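Local coordinates for glutathione S-transferase family protein (Pseudomonas putida, PDB 3LXZ) that probably catalyses the conjugation of reduced glutathione to a wide range of hydrophobic electrophiles, with a thioredoxin-like N-terminal domain and an all-helical C-terminal domain, at residues A[103-106]-A[107-111]; A[119-122]-A[123-126]. One frame throughout, in Å; residues are numbered along the deposited sequence.

Overall arrangement
Contacts 1 and 2 follow one another in the helical C-terminal domain of this glutathione S-transferase; contact 2 begins only after contact 1 is complete, and the two neither nest nor cross. Contact 1, at 103-111, turns the end of helix 84-106 into the short helix 109-114 and holds R106 at the glutathione site. The chain then loops through V118 to contact 2, at 119-126, the first turns of helix 120-140. The two centres lie about 10 Å apart. E111 OE2 forms a salt bridge to K123 NZ across the loop, while A126 CB packs beside C108 SG and T107 OG1, tying the start of helix 120-140 to the turn after helix 84-106.

Contact 1: residues A[103-106]-A[107-111]; sequences LPAR and TCYAE
The OG1 of T107 donates a short hydrogen bond to the carbonyl O of P104, 2.6 Å long and in the carbonyl plane, at the end of helix 84-106, where a type I beta turn from R106 to Y109 redirects the chain into helix 109-114. The T107 N, 3.2 Å from the same P104 O, donates from above that plane, so two donors grip one oxygen. A chi1 of 68° sets OG1 between the backbone N and the carbonyl carbon of T107, turned back to the helix end. C108 is the N-cap residue of helix 109-114. C108 N donates to A105 O at 2.8 Å, and Y109 N reaches R106 O in a nearly straight bond (169° at the hydrogen). A water bridges R106 O and A110 N across the turn.

Beyond these bonds, the Y109 ring lies over the turn, with R106 CA 3.4 Å from its centroid, almost on the ring normal, in a CH-pi contact. The guanidinium of R106, a residue that binds glutathione, stands steeply to the ring, the planes 72° apart. E102 takes R106 NE in a salt bridge through OE1 and Y109 OH in a hydrogen bond through OE2. Replacing Y109 by an alanine takes the ring from R106 CA and from one guanidinium face, and would probably leave E102 OE2 without its phenol partner and the arginine less closely held, though still paired with E102 through NE. The ring also touches the methyl of A105 and, outside the turn, L165 and V169 of helix 154-174. CE2 of Y109 sits over the centre of one guanidinium face, 3.8 Å from R106 CZ.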
loop_
_atom_site.group_PDB
_atom_site.type_symbol
_atom_site.label_atom_id
_atom_site.label_comp_id
_atom_site.label_asym_id
_atom_site.label_seq_id
_atom_site.Cartn_x
_atom_site.Cartn_y
_atom_site.Cartn_z
ATOM N N LEU A 103 -8.525 1.975 3.379
ATOM C CA LEU A 103 -7.954 2.200 4.704
ATOM C C LEU A 103 -8.655 3.306 5.474
ATOM O O LEU A 103 -9.008 3.097 6.640
ATOM C CB LEU A 103 -6.437 2.429 4.673
ATOM C CG LEU A 103 -5.610 1.217 4.158
ATOM C CD1 LEU A 103 -4.132 1.552 4.355
ATOM C CD2 LEU A 103 -5.991 -0.085 4.851
ATOM N N PRO A 104 -8.909 4.464 4.844
ATOM C CA PRO A 104 -9.664 5.423 5.658
ATOM C C PRO A 104 -11.073 4.949 6.039
ATOM O O PRO A 104 -11.519 5.213 7.156
ATOM C CB PRO A 104 -9.739 6.681 4.796
ATOM C CG PRO A 104 -9.191 6.349 3.502
ATOM C CD PRO A 104 -8.524 5.009 3.529
ATOM N N ALA A 105 -11.799 4.306 5.136
ATOM C CA ALA A 105 -13.107 3.751 5.510
ATOM C C ALA A 105 -13.002 2.761 6.668
ATOM O O ALA A 105 -13.864 2.761 7.575
ATOM C CB ALA A 105 -13.791 3.109 4.326
ATOM N N ARG A 106 -11.950 1.932 6.634
ATOM C CA ARG A 106 -11.689 0.898 7.636
ATOM C C ARG A 106 -11.607 1.501 9.055
ATOM O O ARG A 106 -12.015 0.853 10.025
ATOM C CB ARG A 106 -10.448 0.084 7.267
ATOM C CG ARG A 106 -10.014 -1.036 8.246
ATOM C CD ARG A 106 -8.955 -1.957 7.583
ATOM N NE ARG A 106 -9.569 -2.818 6.551
ATOM C CZ ARG A 106 -10.222 -3.950 6.824
ATOM N NH1 ARG A 106 -10.778 -4.670 5.856
ATOM N NH2 ARG A 106 -10.329 -4.372 8.088
ATOM N N THR A 107 -11.154 2.753 9.146
ATOM C CA THR A 107 -11.048 3.426 10.455
ATOM C C THR A 107 -12.424 3.625 11.075
ATOM O O THR A 107 -12.535 3.849 12.296
ATOM C CB THR A 107 -10.274 4.776 10.424
ATOM O OG1 THR A 107 -11.013 5.778 9.694
ATOM C CG2 THR A 107 -8.836 4.603 9.873
ATOM N N CYS A 108 -13.464 3.546 10.239
ATOM C CA CYS A 108 -14.809 3.733 10.717
ATOM C C CYS A 108 -15.654 2.475 10.709
ATOM O O CYS A 108 -16.850 2.575 10.958
ATOM C CB CYS A 108 -15.514 4.819 9.915
ATOM S SG CYS A 108 -14.795 6.455 10.145
ATOM N N TYR A 109 -15.068 1.303 10.421
ATOM C CA TYR A 109 -15.871 0.061 10.392
ATOM C C TYR A 109 -16.417 -0.295 11.780
ATOM O O TYR A 109 -17.492 -0.898 11.890
ATOM C CB TYR A 109 -15.107 -1.149 9.826
ATOM C CG TYR A 109 -14.732 -1.100 8.341
ATOM C CD1 TYR A 109 -15.288 -0.165 7.462
ATOM C CD2 TYR A 109 -13.836 -2.033 7.825
ATOM C CE1 TYR A 109 -14.915 -0.145 6.105
ATOM C CE2 TYR A 109 -13.473 -2.041 6.471
ATOM C CZ TYR A 109 -14.012 -1.097 5.612
ATOM O OH TYR A 109 -13.605 -1.104 4.288
ATOM N N ALA A 110 -15.688 0.102 12.829
ATOM C CA ALA A 110 -16.181 -0.088 14.190
ATOM C C ALA A 110 -17.594 0.467 14.340
ATOM O O ALA A 110 -18.454 -0.200 14.899
ATOM C CB ALA A 110 -15.235 0.529 15.207
ATOM N N GLU A 111 -17.838 1.668 13.828
ATOM C CA GLU A 111 -19.136 2.318 13.961
ATOM C C GLU A 111 -20.150 1.809 12.941
ATOM O O GLU A 111 -21.298 1.507 13.291
ATOM C CB GLU A 111 -19.005 3.830 13.861
ATOM C CG GLU A 111 -20.314 4.558 14.149
ATOM C CD GLU A 111 -20.144 6.051 14.326
ATOM O OE1 GLU A 111 -21.062 6.786 13.922
ATOM O OE2 GLU A 111 -19.102 6.496 14.862
HETATM O O HOH W 1 -13.034 0.895 12.701
#

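Contact 2: residues A[119-122]-A[123-126]; sequences EPLI and KEKA
The first two turns of helix 120-140, with E119 at the N-cap and P120 the first helical residue, are joined by four successive i to i+4 backbone hydrogen bonds. K123 N donates to E119 O at 3.1 Å, E124 N to P120 O in the straightest of the four (170° at the hydrogen), K125 N to L121 O, and A126 N to I122 O at 2.9 Å.

Side chains of the second turn lie against carbonyls of the first. E124 CG comes within 3.2 Å of P120 O; its chi1 of -66° places CG beside its own backbone N, on the side of that oxygen. The carboxylate then runs out alongside L121, where OE1 lies 4.3 Å from L121 CD1. The K123 chain passes E119 O with CG at 3.8 Å, then bends at chi3 and chi4, which carries NZ away from this turn. A126 brings its methyl to 3.5 Å from I122 O. I122 touches T107, and L121 packs on E119 of the second subunit, while E119 packs on L121 there.

The polar bonding between the two halves is all backbone. The ammonium of K123 is directed instead to E111, whose carboxylate probably offsets its charge, and this salt bridge joins the start of helix 120-140 to helix 109-114.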
loop_
_atom_site.group_PDB
_atom_site.type_symbol
_atom_site.label_atom_id
_atom_site.label_comp_id
_atom_site.label_asym_id
_atom_site.label_seq_id
_atom_site.Cartn_x
_atom_site.Cartn_y
_atom_site.Cartn_z
ATOM N N GLU A 119 -14.111 7.825 17.678
ATOM C CA GLU A 119 -13.699 9.163 18.101
ATOM C C GLU A 119 -13.954 10.216 17.018
ATOM O O GLU A 119 -13.722 9.977 15.832
ATOM C CB GLU A 119 -12.214 9.172 18.473
ATOM C CG GLU A 119 -11.863 8.358 19.723
ATOM C CD GLU A 119 -12.164 9.105 21.032
ATOM O OE1 GLU A 119 -12.765 10.216 20.998
ATOM O OE2 GLU A 119 -11.786 8.573 22.097
ATOM N N PRO A 120 -14.411 11.405 17.429
ATOM C CA PRO A 120 -14.680 12.481 16.484
ATOM C C PRO A 120 -13.462 12.879 15.654
ATOM O O PRO A 120 -13.621 13.253 14.507
ATOM C CB PRO A 120 -15.080 13.635 17.398
ATOM C CG PRO A 120 -15.704 12.937 18.556
ATOM C CD PRO A 120 -14.822 11.767 18.795
ATOM N N LEU A 121 -12.263 12.823 16.231
ATOM C CA LEU A 121 -11.054 13.165 15.470
ATOM C C LEU A 121 -10.825 12.147 14.325
ATOM O O LEU A 121 -10.338 12.491 13.242
ATOM C CB LEU A 121 -9.846 13.138 16.406
ATOM C CG LEU A 121 -8.777 14.209 16.488
ATOM C CD1 LEU A 121 -9.363 15.471 17.151
ATOM C CD2 LEU A 121 -7.533 13.679 17.251
ATOM N N ILE A 122 -11.152 10.892 14.598
ATOM C CA ILE A 122 -10.990 9.824 13.620
ATOM C C ILE A 122 -12.017 9.997 12.489
ATOM O O ILE A 122 -11.699 9.789 11.308
ATOM C CB ILE A 122 -11.095 8.430 14.295
ATOM C CG1 ILE A 122 -9.838 8.151 15.129
ATOM C CG2 ILE A 122 -11.276 7.313 13.222
ATOM C CD1 ILE A 122 -9.963 6.972 16.141
ATOM N N LYS A 123 -13.227 10.416 12.836
ATOM C CA LYS A 123 -14.283 10.658 11.825
ATOM C C LYS A 123 -13.934 11.811 10.881
ATOM O O LYS A 123 -14.058 11.691 9.642
ATOM C CB LYS A 123 -15.653 10.875 12.509
ATOM C CG LYS A 123 -16.279 9.559 13.025
ATOM C CD LYS A 123 -17.748 9.711 13.432
ATOM C CE LYS A 123 -17.911 10.021 14.914
ATOM N NZ LYS A 123 -19.164 9.374 15.471
ATOM N N GLU A 124 -13.477 12.917 11.469
ATOM C CA GLU A 124 -13.027 14.087 10.716
ATOM C C GLU A 124 -11.960 13.707 9.718
ATOM O O GLU A 124 -12.025 14.121 8.570
ATOM C CB GLU A 124 -12.469 15.170 11.639
ATOM C CG GLU A 124 -13.514 15.763 12.533
ATOM C CD GLU A 124 -12.986 16.753 13.589
ATOM O OE1 GLU A 124 -11.743 16.849 13.850
ATOM O OE2 GLU A 124 -13.863 17.439 14.156
ATOM N N LYS A 125 -10.976 12.926 10.166
ATOM C CA LYS A 125 -9.874 12.562 9.306
ATOM C C LYS A 125 -10.378 11.629 8.194
ATOM O O LYS A 125 -10.005 11.797 7.037
ATOM C CB LYS A 125 -8.701 11.977 10.120
ATOM C CG LYS A 125 -7.492 11.512 9.315
ATOM C CD LYS A 125 -7.066 12.529 8.243
ATOM C CE LYS A 125 -5.685 12.225 7.681
ATOM N NZ LYS A 125 -4.627 12.864 8.475
ATOM N N ALA A 126 -11.245 10.679 8.537
ATOM C CA ALA A 126 -11.821 9.794 7.532
ATOM C C ALA A 126 -12.614 10.539 6.478
ATOM O O ALA A 126 -12.498 10.240 5.301
ATOM C CB ALA A 126 -12.661 8.696 8.156
#